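Local coordinates for protein inositol monophosphatase (Zymomonas mobilis, PDB 4N81) that probably acts as a magnesium-dependent phosphatase of the inositol monophosphatase superfamily, hydrolysing phosphate monoesters, at residues A[52-57]-A[85-90]. Numbering follows the deposited sequence.
Sequences QAMRAI and LDPIDG. With SO4 (sulfate ion), chain B.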
ATOM      1  N   GLN A  52      -9.098  18.024 -17.018  1.00 25.45           N
ATOM      2  CA  GLN A  52      -9.851  18.985 -17.793  1.00 27.60           C
ATOM      3  C   GLN A  52     -10.775  19.787 -16.910  1.00 27.26           C
ATOM      4  O   GLN A  52     -10.865  21.020 -17.057  1.00 26.42           O
ATOM      5  CB  GLN A  52     -10.658  18.286 -18.906  1.00 30.72           C
ATOM      6  CG  GLN A  52      -9.781  17.672 -19.989  1.00 39.94           C
ATOM      7  CD  GLN A  52     -10.553  16.735 -20.919  1.00 47.76           C
ATOM      8  OE1 GLN A  52     -11.774  16.567 -20.786  1.00 49.08           O
ATOM      9  NE2 GLN A  52      -9.836  16.111 -21.856  1.00 51.88           N
ATOM     10  N   ALA A  53     -11.441  19.120 -15.965  1.00 25.78           N
ATOM     11  CA  ALA A  53     -12.363  19.895 -15.122  1.00 28.90           C
ATOM     12  C   ALA A  53     -11.627  20.915 -14.226  1.00 27.05           C
ATOM     13  O   ALA A  53     -12.063  22.089 -14.076  1.00 27.48           O
ATOM     14  CB  ALA A  53     -13.251  18.951 -14.271  1.00 27.12           C
ATOM     15  N   MET A  54     -10.482  20.490 -13.673  1.00 25.51           N
ATOM     16  CA  MET A  54      -9.728  21.415 -12.819  1.00 25.57           C
ATOM     17  C   MET A  54      -9.169  22.586 -13.636  1.00 27.18           C
ATOM     18  O   MET A  54      -9.166  23.736 -13.171  1.00 27.74           O
ATOM     19  CB  MET A  54      -8.584  20.705 -12.086  1.00 21.44           C
ATOM     20  CG  MET A  54      -9.043  19.690 -11.033  1.00 22.55           C
ATOM     21  SD  MET A  54      -7.660  19.015 -10.048  1.00 22.79           S
ATOM     22  CE  MET A  54      -6.935  17.932 -11.257  1.00 17.95           C
ATOM     23  N   ARG A  55      -8.703  22.295 -14.849  1.00 28.26           N
ATOM     24  CA  ARG A  55      -8.187  23.364 -15.705  1.00 34.82           C
ATOM     25  C   ARG A  55      -9.260  24.360 -16.061  1.00 34.63           C
ATOM     26  O   ARG A  55      -8.985  25.580 -16.130  1.00 33.90           O
ATOM     27  CB  ARG A  55      -7.610  22.794 -17.004  1.00 40.86           C
ATOM     28  CG  ARG A  55      -6.256  22.124 -16.854  1.00 44.80           C
ATOM     29  CD  ARG A  55      -5.698  21.694 -18.204  1.00 52.60           C
ATOM     30  NE  ARG A  55      -4.263  21.946 -18.301  1.00 56.37           N
ATOM     31  CZ  ARG A  55      -3.751  23.078 -18.768  1.00 60.70           C
ATOM     32  NH1 ARG A  55      -4.563  24.047 -19.185  1.00 64.54           N
ATOM     33  NH2 ARG A  55      -2.434  23.235 -18.829  1.00 62.18           N
ATOM     34  N   ALA A  56     -10.484  23.875 -16.286  1.00 32.85           N
ATOM     35  CA  ALA A  56     -11.550  24.822 -16.686  1.00 38.03           C
ATOM     36  C   ALA A  56     -11.855  25.757 -15.527  1.00 37.20           C
ATOM     37  O   ALA A  56     -12.066  26.999 -15.717  1.00 32.56           O
ATOM     38  CB  ALA A  56     -12.820  24.085 -17.100  1.00 30.85           C
ATOM     39  N   ILE A  57     -11.842  25.172 -14.321  1.00 33.07           N
ATOM     40  CA  ILE A  57     -12.075  26.026 -13.158  1.00 31.88           C
ATOM     41  C   ILE A  57     -10.931  27.035 -12.974  1.00 35.51           C
ATOM     42  O   ILE A  57     -11.182  28.221 -12.705  1.00 34.34           O
ATOM     43  CB  ILE A  57     -12.242  25.186 -11.867  1.00 33.07           C
ATOM     44  CG1 ILE A  57     -13.579  24.454 -11.904  1.00 33.67           C
ATOM     45  CG2 ILE A  57     -12.129  26.065 -10.600  1.00 29.78           C
ATOM     46  CD1 ILE A  57     -13.628  23.284 -10.915  1.00 29.90           C
ATOM     47  N   LEU A  85      -0.955  20.431 -11.134  1.00 20.82           N
ATOM     48  CA  LEU A  85      -1.982  19.410 -10.889  1.00 16.81           C
ATOM     49  C   LEU A  85      -1.470  18.017 -11.243  1.00 19.94           C
ATOM     50  O   LEU A  85      -0.842  17.832 -12.284  1.00 19.17           O
ATOM     51  CB  LEU A  85      -3.198  19.691 -11.766  1.00 17.94           C
ATOM     52  CG  LEU A  85      -3.679  21.149 -11.717  1.00 23.56           C
ATOM     53  CD1 LEU A  85      -4.837  21.368 -12.657  1.00 24.01           C
ATOM     54  CD2 LEU A  85      -4.057  21.566 -10.311  1.00 23.86           C
ATOM     55  N   ASP A  86      -1.705  17.046 -10.373  1.00 14.86           N
ATOM     56  CA  ASP A  86      -1.535  15.655 -10.735  1.00 14.19           C
ATOM     57  C   ASP A  86      -2.818  14.913 -10.316  1.00 15.59           C
ATOM     58  O   ASP A  86      -2.974  14.589  -9.123  1.00 16.66           O
ATOM     59  CB  ASP A  86      -0.312  15.036 -10.037  1.00 14.45           C
ATOM     60  CG  ASP A  86       0.112  13.707 -10.695  1.00 17.67           C
ATOM     61  OD1 ASP A  86      -0.481  13.370 -11.747  1.00 19.90           O
ATOM     62  OD2 ASP A  86       1.032  13.025 -10.183  1.00 17.71           O
ATOM     63  N   PRO A  87      -3.760  14.681 -11.254  1.00 14.61           N
ATOM     64  CA  PRO A  87      -5.043  14.094 -10.801  1.00 14.53           C
ATOM     65  C   PRO A  87      -4.885  12.756 -10.071  1.00 16.60           C
ATOM     66  O   PRO A  87      -5.577  12.494  -9.096  1.00 14.64           O
ATOM     67  CB  PRO A  87      -5.768  13.820 -12.140  1.00 15.36           C
ATOM     68  CG  PRO A  87      -5.252  14.982 -13.058  1.00 16.78           C
ATOM     69  CD  PRO A  87      -3.791  15.127 -12.674  1.00 17.08           C
ATOM     70  N   ILE A  88      -3.941  11.940 -10.534  1.00 13.49           N
ATOM     71  CA  ILE A  88      -3.682  10.628  -9.930  1.00 12.14           C
ATOM     72  C   ILE A  88      -2.162  10.436  -9.801  1.00 14.06           C
ATOM     73  O   ILE A  88      -1.497   9.958 -10.711  1.00 16.41           O
ATOM     74  CB  ILE A  88      -4.309   9.477 -10.755  1.00 12.32           C
ATOM     75  CG1 ILE A  88      -5.844   9.691 -10.880  1.00 14.13           C
ATOM     76  CG2 ILE A  88      -4.005   8.090 -10.110  1.00 12.89           C
ATOM     77  CD1 ILE A  88      -6.525   8.729 -11.875  1.00 13.87           C
ATOM     78  N   ASP A  89      -1.623  10.804  -8.648  1.00 12.72           N
ATOM     79  CA  ASP A  89      -0.245  10.457  -8.357  1.00 10.58           C
ATOM     80  C   ASP A  89      -0.277   9.046  -7.779  1.00 11.22           C
ATOM     81  O   ASP A  89      -1.027   8.786  -6.841  1.00 12.34           O
ATOM     82  CB  ASP A  89       0.343  11.428  -7.337  1.00 10.39           C
ATOM     83  CG  ASP A  89       1.798  11.118  -7.062  1.00 11.53           C
ATOM     84  OD1 ASP A  89       2.102  10.681  -5.923  1.00  9.94           O
ATOM     85  OD2 ASP A  89       2.610  11.272  -7.998  1.00 11.77           O
ATOM     86  N   GLY A  90       0.561   8.150  -8.311  1.00 12.51           N
ATOM     87  CA  GLY A  90       0.469   6.732  -8.004  1.00 11.38           C
ATOM     88  C   GLY A  90      -0.391   6.047  -9.058  1.00 10.56           C
ATOM     89  O   GLY A  90      -1.254   5.206  -8.727  1.00 11.93           O
TER
HETATM   90  S   SO4 B 301       2.562   9.088 -11.580  1.00 38.20           S
HETATM   91  O1  SO4 B 301       1.837   8.805 -12.858  1.00 44.03           O
HETATM   92  O2  SO4 B 301       4.009   9.242 -11.900  1.00 43.43           O
HETATM   93  O3  SO4 B 301       2.142  10.377 -11.047  1.00 20.51           O
HETATM   94  O4  SO4 B 301       2.384   7.963 -10.576  1.00 26.91           O
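With CG of Met54 anti to its carbonyl carbon (chi1 -68°) and the chain extended at chi2, the side chain leaves helix 42-61 and runs out to Leu85 and Pro87; the bend at chi3, -74°, then turns the methyl to the proline. Leu85, also with CG anti to the carbonyl carbon, reaches back the other way, and the two side chains lie alongside each other head to tail: Leu85 CD1 lies 3.8 Å from Met54 CB, near the root of the methionine, while Met54 CE ends 4.2 Å from Leu85 CB. Met54 CE also rests 3.8 Å from Pro87 CG. Pro87 also packs on Asp47, Ala50 and Glu51 of the helix. Asp86 to Gly90 spell the Asp-Pro-Ile-Asp-Gly signature of the inositol monophosphatase family; the chain turns a corner at Pro87, between Asp86 and Asp89, both predicted magnesium ligands along with Ile88 and Asp210. Asp86 directs its side chain away from the helix, and the carboxylates of Asp86, Asp89 and Asp210 crowd together, consistent with a place for a cation. Beside them sits a sulfate, probably from the crystallisation liquor. Gly90 N, at the N-cap of helix 91-95, donates to sulfate O4 over 2.9 Å, bent to 144° at the hydrogen, and Thr91 N adds a second backbone bond. Back on helix 42-61, Arg55 brushes Leu85 CD1 with CG at 4.5 Å, and its guanidinium is held by a salt bridge to Glu51.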